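Local coordinates for protein plasma serine protease inhibitor (Homo sapiens, PDB 3DY0) that inhibits serine proteases of blood plasma and other body fluids in a heparin-dependent manner, inactivating each target irreversibly once the target cleaves the inhibitor's reactive centre loop, at residues A[27-32]-A[274-279]; A[33-38]-A[163-168]; A[171-176]-A[322-327]; A[146-151]-A[314-319]. All coordinates share one frame; numbering follows the deposited sequence. Where two conformers were deposited one is given.

Contact 1. Residues A[27-32]-A[274-279]; sequences QNIFFS and GSYQLE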
loop_
_atom_site.group_PDB
_atom_site.type_symbol
_atom_site.label_atom_id
_atom_site.label_comp_id
_atom_site.label_asym_id
_atom_site.label_seq_id
_atom_site.Cartn_x
_atom_site.Cartn_y
_atom_site.Cartn_z
ATOM N N GLN A 27 -1.168 4.952 16.608
ATOM C CA GLN A 27 -1.017 3.560 16.199
ATOM C C GLN A 27 -0.164 3.441 14.947
ATOM O O GLN A 27 -0.026 4.396 14.188
ATOM C CB GLN A 27 -2.385 2.931 15.923
ATOM C CG GLN A 27 -3.301 2.871 17.131
ATOM C CD GLN A 27 -2.634 2.233 18.331
ATOM O OE1 GLN A 27 -2.016 1.172 18.221
ATOM N NE2 GLN A 27 -2.765 2.872 19.490
ATOM N N ASN A 28 0.416 2.263 14.739
ATOM C CA ASN A 28 1.213 2.037 13.545
ATOM C C ASN A 28 0.275 2.088 12.352
ATOM O O ASN A 28 -0.893 1.709 12.448
ATOM C CB ASN A 28 1.877 0.657 13.559
ATOM C CG ASN A 28 2.955 0.531 14.609
ATOM O OD1 ASN A 28 3.656 1.495 14.916
ATOM N ND2 ASN A 28 3.111 -0.670 15.154
ATOM N N ILE A 29 0.803 2.557 11.228
ATOM C CA ILE A 29 0.051 2.638 9.985
ATOM C C ILE A 29 0.929 2.003 8.925
ATOM O O ILE A 29 2.136 2.225 8.905
ATOM C CB ILE A 29 -0.201 4.093 9.541
ATOM C CG1 ILE A 29 -0.992 4.850 10.603
ATOM C CG2 ILE A 29 -0.951 4.104 8.212
ATOM C CD1 ILE A 29 -1.189 6.305 10.268
ATOM N N PHE A 30 0.336 1.193 8.058
ATOM C CA PHE A 30 1.108 0.585 6.982
ATOM C C PHE A 30 0.206 0.060 5.887
ATOM O O PHE A 30 -0.694 -0.742 6.139
ATOM C CB PHE A 30 2.011 -0.547 7.484
ATOM C CG PHE A 30 3.064 -0.945 6.485
ATOM C CD1 PHE A 30 4.140 -0.098 6.221
ATOM C CD2 PHE A 30 2.940 -2.119 5.748
ATOM C CE1 PHE A 30 5.073 -0.419 5.228
ATOM C CE2 PHE A 30 3.867 -2.448 4.755
ATOM C CZ PHE A 30 4.934 -1.593 4.495
ATOM N N PHE A 31 0.438 0.526 4.665
ATOM C CA PHE A 31 -0.362 0.068 3.538
ATOM C C PHE A 31 0.390 0.231 2.236
ATOM O O PHE A 31 1.453 0.855 2.202
ATOM C CB PHE A 31 -1.706 0.821 3.465
ATOM C CG PHE A 31 -1.588 2.291 3.120
ATOM C CD1 PHE A 31 -1.234 3.226 4.090
ATOM C CD2 PHE A 31 -1.887 2.743 1.834
ATOM C CE1 PHE A 31 -1.184 4.591 3.792
ATOM C CE2 PHE A 31 -1.843 4.113 1.517
ATOM C CZ PHE A 31 -1.491 5.038 2.502
ATOM N N SER A 32 -0.147 -0.360 1.173
ATOM C CA SER A 32 0.458 -0.244 -0.148
ATOM C C SER A 32 -0.412 0.642 -1.023
ATOM O O SER A 32 -1.493 0.238 -1.456
ATOM C CB SER A 32 0.605 -1.606 -0.828
ATOM O OG SER A 32 1.021 -1.415 -2.173
ATOM N N GLY A 274 -0.655 -3.394 8.859
ATOM C CA GLY A 274 -1.874 -2.623 8.809
ATOM C C GLY A 274 -2.981 -3.510 8.278
ATOM O O GLY A 274 -2.779 -4.268 7.332
ATOM N N SER A 275 -4.148 -3.419 8.903
ATOM C CA SER A 275 -5.313 -4.199 8.504
ATOM C C SER A 275 -6.480 -3.225 8.451
ATOM O O SER A 275 -6.881 -2.683 9.481
ATOM C CB SER A 275 -5.590 -5.295 9.533
ATOM O OG SER A 275 -6.729 -6.051 9.173
ATOM N N TYR A 276 -7.023 -3.001 7.259
ATOM C CA TYR A 276 -8.117 -2.054 7.107
ATOM C C TYR A 276 -9.348 -2.497 6.342
ATOM O O TYR A 276 -9.283 -3.335 5.447
ATOM C CB TYR A 276 -7.588 -0.769 6.442
ATOM C CG TYR A 276 -6.277 -0.289 7.018
ATOM C CD1 TYR A 276 -5.061 -0.608 6.405
ATOM C CD2 TYR A 276 -6.244 0.419 8.217
ATOM C CE1 TYR A 276 -3.843 -0.233 6.985
ATOM C CE2 TYR A 276 -5.039 0.792 8.803
ATOM C CZ TYR A 276 -3.842 0.462 8.183
ATOM O OH TYR A 276 -2.654 0.811 8.786
ATOM N N GLN A 277 -10.478 -1.914 6.726
ATOM C CA GLN A 277 -11.746 -2.146 6.047
ATOM C C GLN A 277 -11.896 -0.813 5.330
ATOM O O GLN A 277 -12.452 0.150 5.866
ATOM C CB GLN A 277 -12.874 -2.363 7.061
ATOM C CG GLN A 277 -12.707 -3.639 7.875
ATOM C CD GLN A 277 -12.921 -4.910 7.065
ATOM O OE1 GLN A 277 -12.301 -5.940 7.339
ATOM N NE2 GLN A 277 -13.812 -4.850 6.077
ATOM N N LEU A 278 -11.357 -0.753 4.119
ATOM C CA LEU A 278 -11.360 0.472 3.344
ATOM C C LEU A 278 -12.725 1.046 2.997
ATOM O O LEU A 278 -12.837 2.238 2.723
ATOM C CB LEU A 278 -10.526 0.274 2.075
ATOM C CG LEU A 278 -9.050 -0.051 2.346
ATOM C CD1 LEU A 278 -8.353 -0.311 1.022
ATOM C CD2 LEU A 278 -8.366 1.096 3.088
ATOM N N GLU A 279 -13.762 0.215 3.015
ATOM C CA GLU A 279 -15.093 0.711 2.691
ATOM C C GLU A 279 -15.545 1.736 3.728
ATOM O O GLU A 279 -16.407 2.572 3.457
ATOM C CB GLU A 279 -16.103 -0.443 2.593
ATOM C CG GLU A 279 -16.479 -1.120 3.900
ATOM C CD GLU A 279 -15.490 -2.171 4.351
ATOM O OE1 GLU A 279 -15.786 -2.843 5.366
ATOM O OE2 GLU A 279 -14.429 -2.338 3.702
HETATM O O HOH W 1 -2.982 0.683 11.345
#
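The phenol ring of Tyr276 presents an edge to the backbone of Phe30: the carbonyl oxygen of Phe30 lies in the ring plane, 3.3 Å from Tyr276 CE1. Phe31 CB approaches the same ring obliquely. With its CG anti to the carbonyl carbon (chi1 -45°), Tyr276 reaches toward strand 29-31, and its OH accepts a nearly straight hydrogen bond of 3.1 Å from Phe30 N, at 166°. Water 1 lies 2.6 Å from both Asn28 O and Tyr276 OH, donating to the former, so the hydroxyl has two partners. Tyrosine suits this place because its ring packs beside Phe31 and Leu20 while its hydroxyl satisfies a backbone N-H. Glycine suits position 274, since the bare Gly274 CA can sit 3.5 Å from Phe30 O in a CA-H...O contact. That oxygen is buried with carbons as its neighbours across this contact, Gly274 CA and the Tyr276 ring edge; no hydrogen-bond donor reaches it. The two strands cross at 74°, so they pack rather than pair. Ile29, Phe30 and Phe31 join an antiparallel ladder with a strand of the bound peptide, a separate chain, whereas strand 259-277 pairs with strand 307-319; Leu20 of helix 12-23 touches both Phe31 and Tyr276.

Contact 2. Residues A[33-38]-A[163-168]; sequences PVSISM and MVNYIF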
loop_
_atom_site.group_PDB
_atom_site.type_symbol
_atom_site.label_atom_id
_atom_site.label_comp_id
_atom_site.label_asym_id
_atom_site.label_seq_id
_atom_site.Cartn_x
_atom_site.Cartn_y
_atom_site.Cartn_z
ATOM N N PRO A 33 0.047 1.869 -1.300
ATOM C CA PRO A 33 -0.735 2.775 -2.139
ATOM C C PRO A 33 -1.031 2.175 -3.515
ATOM O O PRO A 33 -2.152 2.270 -4.018
ATOM C CB PRO A 33 0.155 4.014 -2.223
ATOM C CG PRO A 33 0.833 4.020 -0.876
ATOM C CD PRO A 33 1.212 2.560 -0.714
ATOM N N VAL A 34 -0.027 1.556 -4.129
ATOM C CA VAL A 34 -0.221 0.980 -5.455
ATOM C C VAL A 34 -1.240 -0.159 -5.462
ATOM O O VAL A 34 -2.011 -0.298 -6.410
ATOM C CB VAL A 34 1.121 0.499 -6.065
ATOM C CG1 VAL A 34 1.670 -0.678 -5.286
ATOM C CG2 VAL A 34 0.923 0.152 -7.535
ATOM N N SER A 35 -1.255 -0.970 -4.408
ATOM C CA SER A 35 -2.216 -2.067 -4.342
ATOM C C SER A 35 -3.647 -1.541 -4.334
ATOM O O SER A 35 -4.526 -2.062 -5.030
ATOM C CB SER A 35 -1.988 -2.903 -3.081
ATOM O OG SER A 35 -2.985 -3.914 -2.979
ATOM N N ILE A 36 -3.876 -0.505 -3.539
ATOM C CA ILE A 36 -5.200 0.076 -3.424
ATOM C C ILE A 36 -5.608 0.877 -4.651
ATOM O O ILE A 36 -6.745 0.764 -5.117
ATOM C CB ILE A 36 -5.299 0.928 -2.145
ATOM C CG1 ILE A 36 -4.963 0.042 -0.938
ATOM C CG2 ILE A 36 -6.702 1.510 -2.010
ATOM C CD1 ILE A 36 -4.851 0.774 0.381
ATOM N N SER A 37 -4.681 1.672 -5.181
ATOM C CA SER A 37 -4.958 2.467 -6.373
ATOM C C SER A 37 -5.268 1.549 -7.548
ATOM O O SER A 37 -6.188 1.808 -8.324
ATOM C CB SER A 37 -3.755 3.343 -6.731
ATOM O OG SER A 37 -3.532 4.346 -5.759
ATOM N N MET A 38 -4.496 0.476 -7.677
ATOM C CA MET A 38 -4.696 -0.469 -8.772
ATOM C C MET A 38 -6.070 -1.116 -8.605
ATOM O O MET A 38 -6.806 -1.285 -9.573
ATOM C CB MET A 38 -3.589 -1.534 -8.795
ATOM C CG MET A 38 -3.768 -2.576 -9.896
ATOM S SD MET A 38 -2.274 -3.517 -10.267
ATOM C CE MET A 38 -1.353 -2.303 -11.221
ATOM N N MET A 163 -12.413 -9.518 -6.078
ATOM C CA MET A 163 -11.311 -9.080 -6.923
ATOM C C MET A 163 -10.111 -8.898 -6.019
ATOM O O MET A 163 -10.193 -8.208 -5.004
ATOM C CB MET A 163 -11.674 -7.761 -7.604
ATOM C CG MET A 163 -10.580 -7.198 -8.486
ATOM S SD MET A 163 -11.197 -5.789 -9.418
ATOM C CE MET A 163 -11.471 -4.614 -8.089
ATOM N N VAL A 164 -9.003 -9.524 -6.391
ATOM C CA VAL A 164 -7.795 -9.466 -5.581
ATOM C C VAL A 164 -6.592 -8.841 -6.260
ATOM O O VAL A 164 -6.338 -9.068 -7.442
ATOM C CB VAL A 164 -7.376 -10.892 -5.137
ATOM C CG1 VAL A 164 -6.034 -10.853 -4.399
ATOM C CG2 VAL A 164 -8.462 -11.507 -4.269
ATOM N N ASN A 165 -5.874 -8.023 -5.501
ATOM C CA ASN A 165 -4.619 -7.460 -5.971
ATOM C C ASN A 165 -3.627 -7.819 -4.886
ATOM O O ASN A 165 -3.960 -7.804 -3.700
ATOM C CB ASN A 165 -4.629 -5.939 -6.113
ATOM C CG ASN A 165 -3.217 -5.381 -6.301
ATOM O OD1 ASN A 165 -2.518 -5.088 -5.332
ATOM N ND2 ASN A 165 -2.783 -5.275 -7.551
ATOM N N TYR A 166 -2.416 -8.169 -5.292
ATOM C CA TYR A 166 -1.377 -8.501 -4.331
ATOM C C TYR A 166 -0.087 -7.856 -4.782
ATOM O O TYR A 166 0.105 -7.577 -5.966
ATOM C CB TYR A 166 -1.176 -10.019 -4.246
ATOM C CG TYR A 166 -0.655 -10.638 -5.525
ATOM C CD1 TYR A 166 0.703 -10.590 -5.848
ATOM C CD2 TYR A 166 -1.528 -11.226 -6.437
ATOM C CE1 TYR A 166 1.175 -11.108 -7.050
ATOM C CE2 TYR A 166 -1.067 -11.746 -7.638
ATOM C CZ TYR A 166 0.282 -11.683 -7.939
ATOM O OH TYR A 166 0.735 -12.182 -9.139
ATOM N N ILE A 167 0.789 -7.606 -3.820
ATOM C CA ILE A 167 2.093 -7.040 -4.109
ATOM C C ILE A 167 3.082 -7.671 -3.137
ATOM O O ILE A 167 2.780 -7.859 -1.952
ATOM C CB ILE A 167 2.094 -5.487 -3.970
ATOM C CG1 ILE A 167 3.493 -4.939 -4.272
ATOM C CG2 ILE A 167 1.626 -5.078 -2.577
ATOM C CD1 ILE A 167 3.563 -3.417 -4.340
ATOM N N PHE A 168 4.248 -8.044 -3.653
ATOM C CA PHE A 168 5.293 -8.638 -2.826
ATOM C C PHE A 168 6.624 -7.976 -3.153
ATOM O O PHE A 168 7.006 -7.876 -4.322
ATOM C CB PHE A 168 5.418 -10.143 -3.071
ATOM C CG PHE A 168 6.543 -10.776 -2.297
ATOM C CD1 PHE A 168 6.398 -11.061 -0.943
ATOM C CD2 PHE A 168 7.764 -11.031 -2.908
ATOM C CE1 PHE A 168 7.457 -11.587 -0.206
ATOM C CE2 PHE A 168 8.832 -11.558 -2.178
ATOM C CZ PHE A 168 8.676 -11.834 -0.825
#
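Ser35 and Asn165 join the start of helix 33-45 to strand 159-172 in the region of the serpin fold known as the shutter, where this helix lies behind the central beta-sheet that opens to receive the reactive loop. Helix and strand run at 159° to each other with their axes 8.2 Å apart, close for a helix on a sheet, and a small serine where the two backbones come nearest, Ser35 beside Asn165, suits that spacing.

The polar part rests on one direct hydrogen bond. Ser35 OG donates to Asn165 OD1 over 2.7 Å, tilted 27° from the carbonyl plane. Asn165 extends toward the helix with CG anti to its own backbone N (chi1 167°), which brings the amide up to the serine. The bond belongs to a buried network: Thr330 of strand 323-335 bonds to the same Ser35 OG, and Asn95 OD1 of strand 90-99 hydrogen-bonds Asn165 ND2. Asparagine fits here because one flat group offers an acceptor and a donor to different partners, which should fix its rotation.

The apolar part lies nearer the start of the helix. Val34 CG1 meets Ile167 CD1, two branched apolar residues that pack the helix onto the sheet; Val34 was modelled in two conformers, so the tightness of that pair is doubtful. Ser35 CB also rests 4.2 Å from Ile167 CG2.

Sulfur contributes a third kind of contact. Met38, flexible enough to curl at its end, crosses the asparagine at about a right angle and sets its SD 3.3 Å from Asn165 ND2.

Contact 3. Residues A[171-176]-A[322-327]; sequences AKWETS and SGTRAA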
loop_
_atom_site.group_PDB
_atom_site.type_symbol
_atom_site.label_atom_id
_atom_site.label_comp_id
_atom_site.label_asym_id
_atom_site.label_seq_id
_atom_site.Cartn_x
_atom_site.Cartn_y
_atom_site.Cartn_z
ATOM N N ALA A 171 14.001 -7.115 -0.805
ATOM C CA ALA A 171 15.267 -6.590 -1.282
ATOM C C ALA A 171 16.286 -6.496 -0.166
ATOM O O ALA A 171 15.938 -6.316 0.999
ATOM C CB ALA A 171 15.053 -5.217 -1.897
ATOM N N LYS A 172 17.552 -6.638 -0.533
ATOM C CA LYS A 172 18.635 -6.505 0.422
ATOM C C LYS A 172 19.024 -5.040 0.376
ATOM O O LYS A 172 18.854 -4.386 -0.656
ATOM C CB LYS A 172 19.846 -7.332 -0.014
ATOM C CG LYS A 172 19.612 -8.825 -0.074
ATOM C CD LYS A 172 20.826 -9.517 -0.667
ATOM C CE LYS A 172 20.662 -11.031 -0.647
ATOM N NZ LYS A 172 21.831 -11.705 -1.279
ATOM N N TRP A 173 19.528 -4.515 1.487
ATOM C CA TRP A 173 19.989 -3.131 1.489
ATOM C C TRP A 173 21.205 -3.154 0.573
ATOM O O TRP A 173 21.857 -4.189 0.444
ATOM C CB TRP A 173 20.464 -2.703 2.878
ATOM C CG TRP A 173 19.402 -2.607 3.914
ATOM C CD1 TRP A 173 19.321 -3.327 5.069
ATOM C CD2 TRP A 173 18.287 -1.709 3.918
ATOM N NE1 TRP A 173 18.223 -2.934 5.795
ATOM C CE2 TRP A 173 17.569 -1.943 5.111
ATOM C CE3 TRP A 173 17.823 -0.730 3.029
ATOM C CZ2 TRP A 173 16.408 -1.232 5.443
ATOM C CZ3 TRP A 173 16.668 -0.019 3.359
ATOM C CH2 TRP A 173 15.975 -0.279 4.555
ATOM N N GLU A 174 21.507 -2.033 -0.068
ATOM C CA GLU A 174 22.688 -1.970 -0.917
ATOM C C GLU A 174 23.878 -2.236 0.009
ATOM O O GLU A 174 24.826 -2.938 -0.354
ATOM C CB GLU A 174 22.803 -0.586 -1.549
ATOM C CG GLU A 174 23.960 -0.452 -2.519
ATOM C CD GLU A 174 23.990 0.904 -3.192
ATOM O OE1 GLU A 174 24.115 1.919 -2.480
ATOM O OE2 GLU A 174 23.884 0.951 -4.435
ATOM N N THR A 175 23.810 -1.666 1.207
ATOM C CA THR A 175 24.833 -1.845 2.232
ATOM C C THR A 175 24.103 -2.289 3.496
ATOM O O THR A 175 23.298 -1.541 4.049
ATOM C CB THR A 175 25.581 -0.535 2.522
ATOM O OG1 THR A 175 26.265 -0.104 1.338
ATOM C CG2 THR A 175 26.586 -0.735 3.654
ATOM N N SER A 176 24.378 -3.507 3.946
ATOM C CA SER A 176 23.722 -4.035 5.136
ATOM C C SER A 176 24.215 -3.391 6.424
ATOM O O SER A 176 25.272 -2.758 6.457
ATOM C CB SER A 176 23.940 -5.546 5.230
ATOM O OG SER A 176 25.284 -5.835 5.574
ATOM N N SER A 322 19.690 -7.039 7.142
ATOM C CA SER A 322 19.941 -7.448 5.764
ATOM C C SER A 322 19.122 -6.704 4.714
ATOM O O SER A 322 19.591 -6.496 3.596
ATOM C CB SER A 322 19.703 -8.952 5.608
ATOM O OG SER A 322 18.326 -9.261 5.712
ATOM N N GLY A 323 17.901 -6.308 5.058
ATOM C CA GLY A 323 17.086 -5.609 4.084
ATOM C C GLY A 323 15.653 -5.418 4.522
ATOM O O GLY A 323 15.383 -5.145 5.688
ATOM N N THR A 324 14.736 -5.578 3.573
ATOM C CA THR A 324 13.314 -5.396 3.831
ATOM C C THR A 324 12.436 -6.355 3.038
ATOM O O THR A 324 12.727 -6.674 1.890
ATOM C CB THR A 324 12.876 -3.950 3.455
ATOM O OG1 THR A 324 13.553 -3.009 4.294
ATOM C CG2 THR A 324 11.360 -3.773 3.600
ATOM N N ARG A 325 11.378 -6.834 3.679
ATOM C CA ARG A 325 10.386 -7.665 3.008
ATOM C C ARG A 325 9.091 -6.929 3.301
ATOM O O ARG A 325 8.856 -6.508 4.435
ATOM C CB ARG A 325 10.302 -9.081 3.589
ATOM C CG ARG A 325 11.341 -10.049 3.049
ATOM C CD ARG A 325 12.683 -9.793 3.688
ATOM N NE ARG A 325 12.573 -9.880 5.139
ATOM C CZ ARG A 325 13.502 -9.461 5.987
ATOM N NH1 ARG A 325 13.304 -9.583 7.293
ATOM N NH2 ARG A 325 14.624 -8.919 5.531
ATOM N N ALA A 326 8.272 -6.739 2.274
ATOM C CA ALA A 326 6.995 -6.057 2.441
ATOM C C ALA A 326 5.994 -6.694 1.498
ATOM O O ALA A 326 6.338 -7.108 0.391
ATOM C CB ALA A 326 7.131 -4.567 2.134
ATOM N N ALA A 327 4.747 -6.770 1.934
ATOM C CA ALA A 327 3.726 -7.364 1.094
ATOM C C ALA A 327 2.376 -6.813 1.476
ATOM O O ALA A 327 2.199 -6.284 2.565
ATOM C CB ALA A 327 3.729 -8.875 1.255
HETATM O O HOH W 2 15.719 -8.829 2.844
#
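Trp173 carries its CG anti to the carbonyl carbon (chi1 -68°), and this brings the indole back over the chain at Gly323. Gly323 CA lies over one face of the indole, 3.5 Å from the centroid of the five-membered ring, a CH-pi contact. Glycine suits the position because a CB would run into Ala171 O and Lys172 CA of the adjoining strand. Farther along, Thr324 OG1 comes obliquely to within 3.6 Å of Trp173 CZ2.

The backbones are paired as antiparallel strands. Ala171 and Thr324 form a hydrogen-bonded pair: Ala171 N donates to Thr324 O at 3.0 Å, and Thr324 N to Ala171 O at 2.9 Å, both nearly straight. Lys172 and Gly323 follow as a non-hydrogen-bonded pair, after which Trp173 N donates to Ser322 O at 2.9 Å. Ala171 O also receives water 2, which Arg325 NH2 holds in the guanidinium plane. Lysine suits exposed position 172, its long chain leading away.

This is the top of the central serpin sheet, the breach, where strand 323-335, the inserted reactive loop, lies between strands 159-172 and 307-319. Asp320 O accepts a hydrogen bond from Trp173 NE1, the Tyr223 ring stacks on the indole while its OH hydrogen-bonds Thr324 OG1, and strands 216-222 and 228-234 pack against the tryptophan.

Contact 4. Residues A[146-151]-A[314-319]; sequences GKIVDL and KAVVEV
Lys314, within strand 307-319, lies between Leu151 and Ile148 of the loop: its CB is 3.8 Å from Leu151 CD1 and its CG 3.9 Å from Ile148 CD1. Bends at chi2 (64°) and chi4 turn the ammonium away from these aliphatic neighbours to two waters. Water 3 lies 3.1 Å from Lys314 NZ and also bonds Lys147 O and Val149 N; water 5, which donates to Val149 O, lies 2.9 Å from the same Lys314 NZ. Lysine thus offers a greasy stem to the loop and a charge that anchors it through solvent.

Ala315 turns its methyl away. Val316 faces the loop again, its CG2 resting 3.8 Å from Lys147 O and 4.1 Å from Ile148 CD1, a compact branched residue beneath a close-lying chain.

Glu318 closes the contact with a salt bridge. Its OE1 is met by Lys147 NZ at 2.9 Å, on the syn side but 27° out of the carboxylate plane, while the bond from this nitrogen to OE2 is weak. Water 4 links the same groups, and Arg325 of strand 323-335 is a second cationic partner for OE2, which probably keeps the carboxylate ionised.

Such a loop, leaving helix 129-143 and lying across the central sheet before strand 159-172, is a characteristic feature of the serpin fold.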
loop_
_atom_site.group_PDB
_atom_site.type_symbol
_atom_site.label_atom_id
_atom_site.label_comp_id
_atom_site.label_asym_id
_atom_site.label_seq_id
_atom_site.Cartn_x
_atom_site.Cartn_y
_atom_site.Cartn_z
ATOM N N GLY A 146 3.841 -16.275 1.657
ATOM C CA GLY A 146 3.481 -16.498 3.046
ATOM C C GLY A 146 3.383 -15.286 3.950
ATOM O O GLY A 146 3.137 -15.434 5.143
ATOM N N LYS A 147 3.556 -14.088 3.398
ATOM C CA LYS A 147 3.499 -12.880 4.214
ATOM C C LYS A 147 2.086 -12.389 4.527
ATOM O O LYS A 147 1.848 -11.843 5.601
ATOM C CB LYS A 147 4.309 -11.761 3.556
ATOM C CG LYS A 147 5.796 -12.081 3.399
ATOM C CD LYS A 147 6.449 -12.433 4.733
ATOM C CE LYS A 147 7.944 -12.704 4.557
ATOM N NZ LYS A 147 8.603 -13.122 5.827
ATOM N N ILE A 148 1.153 -12.568 3.595
ATOM C CA ILE A 148 -0.225 -12.148 3.838
ATOM C C ILE A 148 -1.067 -13.403 4.028
ATOM O O ILE A 148 -1.433 -14.077 3.063
ATOM C CB ILE A 148 -0.804 -11.316 2.668
ATOM C CG1 ILE A 148 0.043 -10.057 2.435
ATOM C CG2 ILE A 148 -2.237 -10.904 2.997
ATOM C CD1 ILE A 148 0.059 -9.083 3.605
ATOM N N VAL A 149 -1.364 -13.718 5.283
ATOM C CA VAL A 149 -2.155 -14.897 5.604
ATOM C C VAL A 149 -3.542 -14.507 6.100
ATOM O O VAL A 149 -3.710 -13.498 6.786
ATOM C CB VAL A 149 -1.458 -15.757 6.683
ATOM C CG1 VAL A 149 -0.094 -16.210 6.183
ATOM C CG2 VAL A 149 -1.317 -14.967 7.972
ATOM N N ASP A 150 -4.532 -15.315 5.740
ATOM C CA ASP A 150 -5.915 -15.074 6.137
ATOM C C ASP A 150 -6.442 -13.684 5.780
ATOM O O ASP A 150 -7.030 -13.002 6.619
ATOM C CB ASP A 150 -6.064 -15.309 7.643
ATOM C CG ASP A 150 -5.841 -16.761 8.033
ATOM O OD1 ASP A 150 -5.726 -17.040 9.244
ATOM O OD2 ASP A 150 -5.787 -17.625 7.132
ATOM N N LEU A 151 -6.247 -13.263 4.534
ATOM C CA LEU A 151 -6.738 -11.958 4.110
ATOM C C LEU A 151 -8.229 -11.856 4.421
ATOM O O LEU A 151 -8.701 -10.855 4.959
ATOM C CB LEU A 151 -6.534 -11.764 2.605
ATOM C CG LEU A 151 -7.140 -10.474 2.042
ATOM C CD1 LEU A 151 -6.391 -9.261 2.597
ATOM C CD2 LEU A 151 -7.068 -10.493 0.526
ATOM N N LYS A 314 -4.588 -5.642 3.715
ATOM C CA LYS A 314 -3.672 -6.135 4.734
ATOM C C LYS A 314 -2.285 -5.904 4.172
ATOM O O LYS A 314 -2.015 -6.245 3.020
ATOM C CB LYS A 314 -3.882 -7.629 4.989
ATOM C CG LYS A 314 -2.917 -8.230 6.008
ATOM C CD LYS A 314 -3.104 -7.616 7.383
ATOM C CE LYS A 314 -2.170 -8.259 8.403
ATOM N NZ LYS A 314 -2.409 -9.727 8.515
ATOM N N ALA A 315 -1.412 -5.310 4.978
ATOM C CA ALA A 315 -0.049 -5.025 4.550
ATOM C C ALA A 315 0.907 -5.283 5.708
ATOM O O ALA A 315 0.589 -4.993 6.860
ATOM C CB ALA A 315 0.055 -3.577 4.097
ATOM N N VAL A 316 2.078 -5.830 5.397
ATOM C CA VAL A 316 3.070 -6.126 6.425
ATOM C C VAL A 316 4.458 -5.739 5.939
ATOM O O VAL A 316 4.721 -5.709 4.734
ATOM C CB VAL A 316 3.092 -7.641 6.796
ATOM C CG1 VAL A 316 1.713 -8.103 7.236
ATOM C CG2 VAL A 316 3.583 -8.464 5.613
ATOM N N VAL A 317 5.338 -5.423 6.883
ATOM C CA VAL A 317 6.711 -5.076 6.544
ATOM C C VAL A 317 7.660 -5.562 7.626
ATOM O O VAL A 317 7.323 -5.554 8.810
ATOM C CB VAL A 317 6.900 -3.544 6.359
ATOM C CG1 VAL A 317 6.658 -2.811 7.665
ATOM C CG2 VAL A 317 8.311 -3.263 5.828
ATOM N N GLU A 318 8.836 -6.011 7.198
ATOM C CA GLU A 318 9.882 -6.477 8.098
ATOM C C GLU A 318 11.144 -5.741 7.680
ATOM O O GLU A 318 11.540 -5.798 6.517
ATOM C CB GLU A 318 10.119 -7.982 7.938
ATOM C CG GLU A 318 8.894 -8.843 8.165
ATOM C CD GLU A 318 9.113 -10.285 7.749
ATOM O OE1 GLU A 318 8.167 -11.090 7.875
ATOM O OE2 GLU A 318 10.231 -10.617 7.295
ATOM N N VAL A 319 11.761 -5.042 8.624
ATOM C CA VAL A 319 12.993 -4.312 8.356
ATOM C C VAL A 319 14.055 -4.834 9.307
ATOM O O VAL A 319 13.855 -4.834 10.521
ATOM C CB VAL A 319 12.824 -2.796 8.608
ATOM C CG1 VAL A 319 14.192 -2.110 8.645
ATOM C CG2 VAL A 319 11.949 -2.188 7.518
HETATM O O HOH W 3 -0.330 -11.752 7.324
HETATM O O HOH W 4 11.125 -12.872 5.119
HETATM O O HOH W 5 -4.786 -11.074 7.511
#

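All four contacts reach the sheet that accepts the cleaved reactive loop, now strand 323-335. Contacts 1 and 4 meet through neighbouring strands, their centres about 12 Å apart, with Gly274 N 2.8 Å from Ala315 O, a probable hydrogen bond. Contacts 3 and 4 are coupled likewise: Ala327 O lies 2.9 Å from Val316 N. The centre of contact 2 is about 13 Å from those of both 1 and 4; strand 29-31 runs straight into its helix. Contacts 2 and 3, centres about 21 Å apart, place shutter and breach at separate points along strand 159-172, beside the inserted strand. The bound peptide pairs with strand 29-31 of contact 1 and also packs on Ile167 of contact 2 and Thr324 of contact 3.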